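Lmo1499 protein (Listeria monocytogenes, PDB 4IIW) probably acts as a membrane-bound lytic transglycosylase that cleaves nascent peptidoglycan strands internally and so terminates their elongation. Local coordinates at residues 69-74 and 92-97; 181-186 and 190-195; 206-211 and 220-225; 257-262 and 271-276. All blocks are in the same frame, centred on the assembly; numbering follows the deposited sequence.

In the fold
The four contacts follow one another along the chain and none touches another. Interaction 1 stands apart in the small N-terminal unit, its centre about 36 Å from the centre of the chain and about 55 Å from that of interaction 3, the two lying on opposite sides of the chain's centre. Interactions 2 and 3 involve successive helices, 190-204 and 209-215, with nearest atoms about 12 Å apart. Interaction 4 comes within about 7 Å of interaction 3, nearest atoms, and is the one beside the residue predicted to be important for catalysis: the side chain of Asp259 is about 5 Å from that of Glu232. Helix 219-232 joins the two, since it carries Phe222 of interaction 3 and ends at Glu232.

Interaction 1 of 4, residues 69-74 and 92-97; sequences SFYVKY and NTDQIV
Tyr71 packs its ring against Thr93, Asp94 and Val97 in a buried helix-helix contact of the small N-terminal unit, where helix 65-75 meets the N-terminal end of helix 93-102. The short axes pass 11.2 Å apart and cross at -70°, a separation spanned by one large aromatic side chain. Tyr71 holds CG anti to the backbone N (chi1 -179°), and that torsion carries the ring across to the other helix. The methyl CG2 of Thr93 sits almost squarely over one ring face, 3.7 Å from the ring centroid of Tyr71, a CH-pi contact. Val97 adds its CG2 obliquely, 4.2 Å from Tyr71 CE1. Beyond the ring, the hydroxyl OH of Tyr71 reaches the flank of Asp94, 3.6 Å from its CA and 3.4 Å from its OD1.

Thr93 divides its side chain between two tasks: CG2 faces the ring, while OG1 is hydrogen-bonded to the backbone O of Tyr74 of a neighbouring subunit. The Tyr74 ring of that same subunit also meets the Tyr71 ring, so the intramolecular contact lies right at an oligomer interface. Asn92 caps the start of the second helix, its OD1 accepting a weak bond of 3.1 Å from Asp94 N.

Strands 39-43 and 83-87 pair antiparallel, with helices 49-58 and 65-75 between them in sequence, an order consistent with a LysM-like unit. Helix 93-102 follows the second strand and returns to helix 65-75, where Phe68 touches both Thr93 and Val97; on another side of helix 65-75, Ser69 and Val72 pack on Ile49 of helix 49-58.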
# COMPACT_ATOMS: atom_id res chain seq x y z
N SER B 69 -7.71 4.18 -6.98
CA SER B 69 -8.66 3.12 -6.70
C SER B 69 -8.33 2.46 -5.38
O SER B 69 -9.23 2.10 -4.61
CB SER B 69 -8.66 2.06 -7.80
OG SER B 69 -9.22 2.60 -8.98
N PHE B 70 -7.04 2.29 -5.12
CA PHE B 70 -6.60 1.67 -3.89
C PHE B 70 -6.97 2.56 -2.71
O PHE B 70 -7.39 2.07 -1.68
CB PHE B 70 -5.08 1.43 -3.91
CG PHE B 70 -4.56 0.80 -2.66
CD1 PHE B 70 -4.62 -0.58 -2.47
CD2 PHE B 70 -4.01 1.57 -1.65
CE1 PHE B 70 -4.16 -1.14 -1.31
CE2 PHE B 70 -3.54 1.00 -0.49
CZ PHE B 70 -3.61 -0.35 -0.32
N TYR B 71 -6.83 3.87 -2.85
CA TYR B 71 -7.16 4.77 -1.75
C TYR B 71 -8.63 4.61 -1.36
O TYR B 71 -8.98 4.48 -0.16
CB TYR B 71 -6.89 6.22 -2.14
CG TYR B 71 -7.20 7.20 -1.05
CD1 TYR B 71 -8.50 7.57 -0.77
CD2 TYR B 71 -6.18 7.77 -0.31
CE1 TYR B 71 -8.78 8.47 0.23
CE2 TYR B 71 -6.45 8.68 0.69
CZ TYR B 71 -7.75 9.02 0.97
OH TYR B 71 -8.04 9.92 1.98
N VAL B 72 -9.47 4.64 -2.39
CA VAL B 72 -10.93 4.56 -2.22
C VAL B 72 -11.34 3.27 -1.51
O VAL B 72 -12.15 3.28 -0.60
CB VAL B 72 -11.64 4.63 -3.58
CG1 VAL B 72 -13.11 4.37 -3.44
CG2 VAL B 72 -11.38 5.97 -4.25
N LYS B 73 -10.74 2.17 -1.92
CA LYS B 73 -11.08 0.87 -1.36
C LYS B 73 -10.52 0.71 0.06
O LYS B 73 -11.24 0.22 0.95
CB LYS B 73 -10.59 -0.25 -2.30
CG LYS B 73 -11.30 -0.26 -3.66
CD LYS B 73 -10.65 -1.21 -4.65
CE LYS B 73 -11.34 -1.16 -6.04
NZ LYS B 73 -10.88 -2.25 -6.98
N TYR B 74 -9.28 1.17 0.28
CA TYR B 74 -8.61 1.09 1.59
C TYR B 74 -9.35 1.82 2.69
O TYR B 74 -9.46 1.33 3.82
CB TYR B 74 -7.21 1.69 1.46
CG TYR B 74 -6.31 1.59 2.68
CD1 TYR B 74 -5.61 0.43 2.93
CD2 TYR B 74 -6.11 2.68 3.52
CE1 TYR B 74 -4.76 0.32 4.02
CE2 TYR B 74 -5.26 2.59 4.63
CZ TYR B 74 -4.58 1.39 4.86
OH TYR B 74 -3.75 1.24 5.94
N ASN B 92 -5.26 17.43 -2.66
CA ASN B 92 -5.09 16.30 -1.79
C ASN B 92 -6.18 15.27 -2.08
O ASN B 92 -7.34 15.64 -2.21
CB ASN B 92 -5.16 16.77 -0.33
CG ASN B 92 -5.13 15.62 0.64
OD1 ASN B 92 -6.15 15.32 1.27
ND2 ASN B 92 -3.99 14.92 0.72
N THR B 93 -5.80 14.00 -2.17
CA THR B 93 -6.72 12.90 -2.47
C THR B 93 -7.94 12.89 -1.56
O THR B 93 -9.05 12.59 -2.00
CB THR B 93 -5.99 11.52 -2.32
OG1 THR B 93 -4.72 11.57 -2.96
CG2 THR B 93 -6.83 10.35 -2.90
N ASP B 94 -7.72 13.19 -0.28
CA ASP B 94 -8.82 13.20 0.69
C ASP B 94 -9.88 14.22 0.30
O ASP B 94 -11.06 13.94 0.43
CB ASP B 94 -8.32 13.53 2.09
CG ASP B 94 -9.41 13.41 3.13
OD1 ASP B 94 -10.11 12.37 3.14
OD2 ASP B 94 -9.56 14.36 3.96
N GLN B 95 -9.45 15.40 -0.13
CA GLN B 95 -10.40 16.43 -0.52
C GLN B 95 -11.18 15.99 -1.74
O GLN B 95 -12.39 16.20 -1.81
CB GLN B 95 -9.72 17.75 -0.84
CG GLN B 95 -8.98 18.35 0.32
CD GLN B 95 -8.30 19.65 -0.06
OE1 GLN B 95 -7.07 19.79 0.08
NE2 GLN B 95 -9.08 20.60 -0.61
N ILE B 96 -10.50 15.37 -2.71
CA ILE B 96 -11.18 14.97 -3.92
C ILE B 96 -12.31 14.06 -3.55
O ILE B 96 -13.47 14.34 -3.83
CB ILE B 96 -10.27 14.25 -4.92
CG1 ILE B 96 -9.12 15.16 -5.37
CG2 ILE B 96 -11.07 13.84 -6.12
CD1 ILE B 96 -8.04 14.46 -6.18
N VAL B 97 -11.95 12.99 -2.86
CA VAL B 97 -12.89 11.96 -2.44
C VAL B 97 -14.00 12.53 -1.58
O VAL B 97 -15.16 12.18 -1.73
CB VAL B 97 -12.11 10.85 -1.72
CG1 VAL B 97 -13.03 9.83 -1.08
CG2 VAL B 97 -11.16 10.20 -2.72

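Interaction 2 of 4, residues 181-186 and 190-195; sequences YTFKGT and AEQIIT
Phe183 and Ile193 close a short loop-to-helix connection, in which the chain leaving strand 180-181 folds back against the first turns of helix 190-204. The outer end of the Phe183 ring does the touching. Its CZ lies 3.8 Å from Ile193 CA and just as near that residue's CG1, while CG2 of Ile193 is 3.9 Å from the same CZ. CG1 stands over one face of the ring but displaced toward its rim, a CH-pi contact 4.1 Å from the centroid of the Phe183 ring. The two side chains run at about a right angle.

Gln192 comes to the ring's edge instead. Its chain leaves anti to the backbone N (chi1 176°) and stays extended, bringing OE1 to 3.9 Å from Phe183 CD1, with the amide plane turned 84° from the ring. The same OE1 accepts from a water at 2.8 Å, and that water in turn accepts from Gly185 N at 2.9 Å. One solvent molecule thus ties the loop backbone to the exposed side of the helix.

Val188, in the intervening turn, touches both Phe183 and Ile193, and the side chain of Glu196, further along the helix, also touches that of Phe183. On the helix side, Ser189 OG accepts from Gln192 N. Together these make a strand-loop-helix junction in which one aromatic ring and one water bridge link the loop to the helix it leads into.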
# COMPACT_ATOMS: atom_id res chain seq x y z
N TYR B 181 -31.96 33.15 -16.42
CA TYR B 181 -32.64 33.80 -15.30
C TYR B 181 -31.72 33.82 -14.10
O TYR B 181 -30.85 32.96 -14.00
CB TYR B 181 -33.88 32.99 -14.92
CG TYR B 181 -34.84 32.76 -16.06
CD1 TYR B 181 -34.66 31.68 -16.94
CD2 TYR B 181 -35.93 33.61 -16.26
CE1 TYR B 181 -35.54 31.47 -17.99
CE2 TYR B 181 -36.81 33.40 -17.31
CZ TYR B 181 -36.61 32.35 -18.17
OH TYR B 181 -37.51 32.15 -19.20
N THR B 182 -31.91 34.80 -13.21
CA THR B 182 -31.13 34.89 -11.96
C THR B 182 -32.09 35.36 -10.86
O THR B 182 -33.06 36.05 -11.14
CB THR B 182 -29.95 35.86 -12.05
OG1 THR B 182 -30.44 37.18 -12.15
CG2 THR B 182 -29.09 35.56 -13.27
N PHE B 183 -31.80 35.00 -9.61
CA PHE B 183 -32.69 35.33 -8.50
C PHE B 183 -31.94 35.92 -7.34
O PHE B 183 -30.93 35.38 -6.91
CB PHE B 183 -33.45 34.06 -8.08
CG PHE B 183 -34.25 33.47 -9.19
CD1 PHE B 183 -35.56 33.86 -9.39
CD2 PHE B 183 -33.67 32.61 -10.09
CE1 PHE B 183 -36.29 33.37 -10.45
CE2 PHE B 183 -34.40 32.10 -11.16
CZ PHE B 183 -35.72 32.49 -11.33
N LYS B 184 -32.44 37.06 -6.84
CA LYS B 184 -31.81 37.73 -5.69
C LYS B 184 -32.08 36.97 -4.40
O LYS B 184 -31.22 36.97 -3.50
CB LYS B 184 -32.34 39.16 -5.54
CG LYS B 184 -32.02 40.11 -6.70
CD LYS B 184 -32.60 41.51 -6.47
CE LYS B 184 -32.41 42.42 -7.68
NZ LYS B 184 -32.88 43.81 -7.42
N GLY B 185 -33.25 36.33 -4.30
CA GLY B 185 -33.66 35.57 -3.11
C GLY B 185 -32.68 34.52 -2.57
O GLY B 185 -31.69 34.15 -3.23
N THR B 186 -32.98 34.03 -1.37
CA THR B 186 -32.14 33.06 -0.66
C THR B 186 -32.57 31.57 -0.88
O THR B 186 -31.76 30.76 -1.37
CB THR B 186 -32.00 33.47 0.85
OG1 THR B 186 -33.29 33.55 1.46
CG2 THR B 186 -31.34 34.86 0.97
N ALA B 190 -39.77 26.93 -6.07
CA ALA B 190 -40.03 26.48 -7.41
C ALA B 190 -41.10 27.37 -8.07
O ALA B 190 -41.01 27.68 -9.27
CB ALA B 190 -40.46 25.00 -7.41
N GLU B 191 -42.10 27.79 -7.28
CA GLU B 191 -43.17 28.65 -7.80
C GLU B 191 -42.62 29.98 -8.29
O GLU B 191 -43.03 30.45 -9.37
CB GLU B 191 -44.26 28.88 -6.76
CG GLU B 191 -45.10 27.65 -6.39
CD GLU B 191 -44.39 26.67 -5.45
OE1 GLU B 191 -43.33 27.04 -4.87
OE2 GLU B 191 -44.90 25.54 -5.26
N GLN B 192 -41.72 30.60 -7.53
CA GLN B 192 -41.14 31.89 -7.96
C GLN B 192 -40.42 31.74 -9.27
O GLN B 192 -40.57 32.55 -10.16
CB GLN B 192 -40.16 32.46 -6.92
CG GLN B 192 -39.48 33.74 -7.41
CD GLN B 192 -38.58 34.48 -6.39
OE1 GLN B 192 -37.92 35.45 -6.77
NE2 GLN B 192 -38.54 34.03 -5.11
N ILE B 193 -39.62 30.68 -9.37
CA ILE B 193 -38.82 30.43 -10.56
C ILE B 193 -39.68 30.17 -11.78
O ILE B 193 -39.50 30.81 -12.84
CB ILE B 193 -37.92 29.22 -10.34
CG1 ILE B 193 -36.92 29.53 -9.21
CG2 ILE B 193 -37.19 28.86 -11.63
CD1 ILE B 193 -36.04 28.35 -8.80
N ILE B 194 -40.62 29.25 -11.65
CA ILE B 194 -41.51 28.92 -12.75
C ILE B 194 -42.26 30.19 -13.18
O ILE B 194 -42.39 30.47 -14.37
CB ILE B 194 -42.47 27.78 -12.36
CG1 ILE B 194 -41.66 26.52 -12.07
CG2 ILE B 194 -43.47 27.50 -13.48
CD1 ILE B 194 -42.41 25.49 -11.25
N THR B 195 -42.71 30.99 -12.22
CA THR B 195 -43.43 32.20 -12.56
C THR B 195 -42.59 33.10 -13.44
O THR B 195 -43.10 33.66 -14.40
CB THR B 195 -43.92 32.97 -11.31
OG1 THR B 195 -44.84 32.15 -10.58
CG2 THR B 195 -44.63 34.31 -11.70
O HOH W 1 -35.64 36.80 -5.85

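Interaction 3 of 4, residues 206-211 and 220-225; sequences AKYRDE and HKFLTM
The Tyr208 ring is sandwiched: CZ of Phe222 lies over one face, and CG of the preceding Lys207 rests 4.0 Å above the plane of the Tyr208 ring on the opposite face, over its centre. The Phe222 ring brings its outer end to the CG-CD2 side of Tyr208, with CZ 3.9 Å from Tyr208 CD2 and 4.1 Å from Tyr208 CG; its CE2 follows at 4.2 Å from the same CD2. The centroids are 5.5 Å apart and the planes are inclined at 56°, so this is an oblique aromatic pair, neither a stack nor a T-shape.

The side chains run across each other at about a right angle. With CG anti to the backbone N (chi1 170°), the Phe222 ring is swung out from helix 219-232 to Tyr208. Tyr208 holds its CG anti to the carbonyl carbon instead (chi1 -56°), which turns its ring toward Phe222. Its far end is polar and has a partner: OH is hydrogen-bonded to Asp302 OD1, which ties the ring to the start of helix 302-309. One turn of helix 219-232 is reinforced by Thr224 OG1, which donates to His220 O at 2.8 Å.

Leu309 of helix 302-309 touches both rings, and Met305 touches Phe222. The arrangement is that of a small hydrophobic core where the chain leading into helix 209-215 meets helices 219-232 and 302-309, bound together by two buried aromatics in the helical part of the YceG-like fold.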
# COMPACT_ATOMS: atom_id res chain seq x y z
N ALA B 206 -45.20 39.19 -27.04
CA ALA B 206 -45.95 40.44 -27.25
C ALA B 206 -45.85 40.92 -28.70
O ALA B 206 -46.82 41.45 -29.24
CB ALA B 206 -45.46 41.52 -26.30
N LYS B 207 -44.70 40.73 -29.31
CA LYS B 207 -44.48 41.15 -30.69
C LYS B 207 -45.28 40.34 -31.72
O LYS B 207 -45.50 40.82 -32.84
CB LYS B 207 -42.98 41.11 -31.03
CG LYS B 207 -42.32 39.75 -30.81
CD LYS B 207 -40.83 39.81 -31.09
CE LYS B 207 -40.14 38.53 -30.62
NZ LYS B 207 -38.67 38.59 -30.86
N TYR B 208 -45.71 39.14 -31.36
CA TYR B 208 -46.48 38.31 -32.29
C TYR B 208 -47.99 38.49 -32.14
O TYR B 208 -48.75 37.96 -32.96
CB TYR B 208 -46.16 36.83 -32.09
CG TYR B 208 -44.70 36.49 -32.21
CD1 TYR B 208 -44.03 36.61 -33.42
CD2 TYR B 208 -43.99 36.01 -31.12
CE1 TYR B 208 -42.69 36.29 -33.53
CE2 TYR B 208 -42.65 35.69 -31.22
CZ TYR B 208 -42.01 35.82 -32.43
OH TYR B 208 -40.68 35.49 -32.52
N ARG B 209 -48.42 39.22 -31.10
CA ARG B 209 -49.86 39.42 -30.81
C ARG B 209 -50.67 39.83 -32.02
O ARG B 209 -51.69 39.23 -32.32
CB ARG B 209 -50.08 40.51 -29.76
CG ARG B 209 -49.46 40.26 -28.40
CD ARG B 209 -50.07 39.08 -27.66
NE ARG B 209 -49.48 38.96 -26.32
CZ ARG B 209 -49.80 38.03 -25.44
NH1 ARG B 209 -50.72 37.12 -25.74
NH2 ARG B 209 -49.19 38.02 -24.25
N ASP B 210 -50.21 40.88 -32.71
CA ASP B 210 -50.93 41.39 -33.86
C ASP B 210 -51.11 40.33 -34.94
O ASP B 210 -52.19 40.26 -35.55
CB ASP B 210 -50.25 42.64 -34.44
CG ASP B 210 -50.34 43.86 -33.51
OD1 ASP B 210 -50.63 43.69 -32.30
OD2 ASP B 210 -50.10 44.99 -33.99
N GLU B 211 -50.09 39.52 -35.20
CA GLU B 211 -50.22 38.51 -36.24
C GLU B 211 -51.14 37.36 -35.77
O GLU B 211 -51.95 36.85 -36.54
CB GLU B 211 -48.85 38.02 -36.72
CG GLU B 211 -48.92 37.09 -37.93
CD GLU B 211 -49.53 37.75 -39.20
OE1 GLU B 211 -49.39 38.99 -39.39
OE2 GLU B 211 -50.13 37.02 -40.01
N HIS B 220 -51.97 28.90 -27.61
CA HIS B 220 -51.72 27.48 -27.42
C HIS B 220 -51.39 26.73 -28.71
O HIS B 220 -50.45 25.94 -28.74
CB HIS B 220 -52.89 26.83 -26.69
CG HIS B 220 -52.59 25.45 -26.18
ND1 HIS B 220 -51.69 25.22 -25.16
CD2 HIS B 220 -53.10 24.24 -26.52
CE1 HIS B 220 -51.64 23.92 -24.90
NE2 HIS B 220 -52.50 23.31 -25.70
N LYS B 221 -52.16 26.96 -29.78
CA LYS B 221 -51.82 26.29 -31.06
C LYS B 221 -50.51 26.86 -31.60
O LYS B 221 -49.71 26.14 -32.17
CB LYS B 221 -52.97 26.36 -32.09
CG LYS B 221 -54.15 25.47 -31.69
CD LYS B 221 -55.24 25.38 -32.72
CE LYS B 221 -56.30 24.36 -32.28
NZ LYS B 221 -57.50 24.31 -33.19
N PHE B 222 -50.30 28.14 -31.38
CA PHE B 222 -49.06 28.80 -31.78
C PHE B 222 -47.84 28.12 -31.18
O PHE B 222 -46.91 27.77 -31.88
CB PHE B 222 -49.10 30.26 -31.33
CG PHE B 222 -47.79 30.99 -31.48
CD1 PHE B 222 -47.13 31.03 -32.69
CD2 PHE B 222 -47.28 31.72 -30.41
CE1 PHE B 222 -45.95 31.74 -32.83
CE2 PHE B 222 -46.11 32.44 -30.54
CZ PHE B 222 -45.43 32.45 -31.76
N LEU B 223 -47.86 27.92 -29.87
CA LEU B 223 -46.74 27.29 -29.20
C LEU B 223 -46.64 25.81 -29.54
O LEU B 223 -45.54 25.24 -29.48
CB LEU B 223 -46.80 27.51 -27.68
CG LEU B 223 -46.70 28.99 -27.28
CD1 LEU B 223 -46.92 29.15 -25.79
CD2 LEU B 223 -45.35 29.53 -27.70
N THR B 224 -47.75 25.19 -29.91
CA THR B 224 -47.72 23.79 -30.29
C THR B 224 -46.93 23.63 -31.60
O THR B 224 -45.97 22.82 -31.68
CB THR B 224 -49.12 23.23 -30.42
OG1 THR B 224 -49.77 23.30 -29.15
CG2 THR B 224 -49.08 21.78 -30.88
N MSE B 225 -47.30 24.40 -32.63
CA MSE B 225 -46.56 24.38 -33.90
C MSE B 225 -45.13 24.70 -33.70
O MSE B 225 -44.27 24.04 -34.26
CB MSE B 225 -47.07 25.39 -34.92
CG MSE B 225 -47.76 24.77 -36.06
SE MSE B 225 -46.61 23.62 -37.15
CE MSE B 225 -48.10 23.11 -38.27

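Interaction 4 of 4, residues 257-262 and 271-276; sequences QTDPTV and SKTTYK
Asp259 and Thr273 make the polar part of this contact, between the start of helix 259-265 and the extended chain ahead of helix 275-278. Thr273 OG1 donates a weak, long hydrogen bond of 3.4 Å to Asp259 OD2. The other carboxylate oxygen, OD1, has a stronger partner in the hydroxyl of Tyr287, so the group is held from two residues. Thr273 places OG1 between its backbone N and its carbonyl carbon (chi1 66°), and this turns both branches to use: the hydroxyl meets the carboxylate while the methyl lies alongside.

The apolar part is that methyl. Thr273 CG2 is 3.9 Å from Asp259 CB and 4.4 Å from Val262 CG1, one turn further along the helix, in loose van der Waals contact.

Local bonds steady the backbones. Thr258 O accepts from both Thr261 N at 3.1 Å and Thr261 OG1 at 2.7 Å, the hydroxyl approaching in the carbonyl plane. In the other segment, Thr274 occupies the N-cap of the short helix that follows, its side chain capping a backbone N just past 271-276.

The neighbours place the contact beside the predicted catalytic residue, Glu232 at the end of helix 219-232: Thr258 OG1 is hydrogen-bonded to Glu232 OE2, Pro260 rests on Lys231 and Glu232, and Thr261 on Ile228 of the same helix. Helix 275-278 in turn supplies Asp277 against Val262 and Leu278 against Thr273, so helix 259-265 packs on both helix 219-232 and helix 275-278.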
# COMPACT_ATOMS: atom_id res chain seq x y z
N GLN B 257 -47.13 12.89 -38.39
CA GLN B 257 -46.12 11.82 -38.28
C GLN B 257 -44.72 12.34 -37.91
O GLN B 257 -43.73 12.01 -38.56
CB GLN B 257 -46.05 11.03 -39.60
CG GLN B 257 -47.32 10.22 -39.92
CD GLN B 257 -47.29 9.55 -41.28
OE1 GLN B 257 -46.55 9.96 -42.18
NE2 GLN B 257 -48.13 8.53 -41.46
N THR B 258 -44.65 13.15 -36.85
CA THR B 258 -43.39 13.71 -36.40
C THR B 258 -42.91 12.94 -35.15
O THR B 258 -43.62 12.90 -34.13
CB THR B 258 -43.51 15.25 -36.16
OG1 THR B 258 -42.22 15.80 -35.85
CG2 THR B 258 -44.48 15.57 -35.05
N ASP B 259 -41.72 12.33 -35.25
CA ASP B 259 -41.12 11.49 -34.19
C ASP B 259 -41.04 12.12 -32.82
O ASP B 259 -41.39 11.49 -31.82
CB ASP B 259 -39.71 11.00 -34.57
CG ASP B 259 -39.72 9.95 -35.67
OD1 ASP B 259 -40.80 9.67 -36.22
OD2 ASP B 259 -38.63 9.42 -35.99
N PRO B 260 -40.56 13.37 -32.75
CA PRO B 260 -40.48 14.01 -31.46
C PRO B 260 -41.78 13.96 -30.66
O PRO B 260 -41.73 13.92 -29.42
CB PRO B 260 -40.12 15.46 -31.82
CG PRO B 260 -39.30 15.34 -33.02
CD PRO B 260 -39.93 14.20 -33.81
N THR B 261 -42.93 13.97 -31.34
CA THR B 261 -44.20 13.91 -30.62
C THR B 261 -44.40 12.52 -30.06
O THR B 261 -44.98 12.35 -28.99
CB THR B 261 -45.44 14.36 -31.47
OG1 THR B 261 -45.68 13.44 -32.55
CG2 THR B 261 -45.24 15.78 -32.00
N VAL B 262 -43.91 11.51 -30.78
CA VAL B 262 -43.98 10.13 -30.30
C VAL B 262 -43.09 9.98 -29.04
O VAL B 262 -43.51 9.42 -28.03
CB VAL B 262 -43.56 9.12 -31.38
CG1 VAL B 262 -43.38 7.73 -30.77
CG2 VAL B 262 -44.58 9.11 -32.50
N SER B 271 -32.94 9.42 -28.79
CA SER B 271 -32.71 10.02 -30.10
C SER B 271 -33.62 9.43 -31.18
O SER B 271 -34.31 10.18 -31.89
CB SER B 271 -31.23 9.89 -30.50
OG SER B 271 -30.80 8.54 -30.42
N LYS B 272 -33.65 8.10 -31.28
CA LYS B 272 -34.45 7.41 -32.30
C LYS B 272 -35.67 6.67 -31.73
O LYS B 272 -35.66 6.18 -30.60
CB LYS B 272 -33.57 6.41 -33.07
CG LYS B 272 -32.36 7.04 -33.77
CD LYS B 272 -31.50 5.99 -34.47
CE LYS B 272 -30.32 6.62 -35.20
NZ LYS B 272 -29.52 5.60 -35.91
N THR B 273 -36.72 6.58 -32.55
CA THR B 273 -37.94 5.88 -32.18
C THR B 273 -37.98 4.52 -32.86
O THR B 273 -37.62 4.39 -34.03
CB THR B 273 -39.19 6.68 -32.62
OG1 THR B 273 -39.26 6.74 -34.05
CG2 THR B 273 -39.15 8.10 -32.07
N THR B 274 -38.40 3.50 -32.12
CA THR B 274 -38.53 2.15 -32.67
C THR B 274 -39.93 2.01 -33.26
O THR B 274 -40.73 2.94 -33.18
CB THR B 274 -38.31 1.08 -31.59
OG1 THR B 274 -39.31 1.23 -30.57
CG2 THR B 274 -36.93 1.21 -30.97
N TYR B 275 -40.22 0.87 -33.86
CA TYR B 275 -41.55 0.62 -34.44
C TYR B 275 -42.60 0.47 -33.35
O TYR B 275 -43.72 0.96 -33.51
CB TYR B 275 -41.56 -0.64 -35.31
CG TYR B 275 -40.99 -0.46 -36.70
CD1 TYR B 275 -41.68 0.29 -37.66
CD2 TYR B 275 -39.80 -1.09 -37.08
CE1 TYR B 275 -41.18 0.44 -38.95
CE2 TYR B 275 -39.29 -0.95 -38.37
CZ TYR B 275 -39.99 -0.18 -39.30
OH TYR B 275 -39.49 -0.04 -40.58
N LYS B 276 -42.25 -0.21 -32.26
CA LYS B 276 -43.18 -0.39 -31.14
C LYS B 276 -43.58 0.96 -30.53
O LYS B 276 -44.69 1.11 -30.01
CB LYS B 276 -42.57 -1.30 -30.06
CG LYS B 276 -43.44 -1.46 -28.80
CD LYS B 276 -42.98 -2.63 -27.94
CE LYS B 276 -43.92 -2.87 -26.75
NZ LYS B 276 -43.60 -4.16 -26.05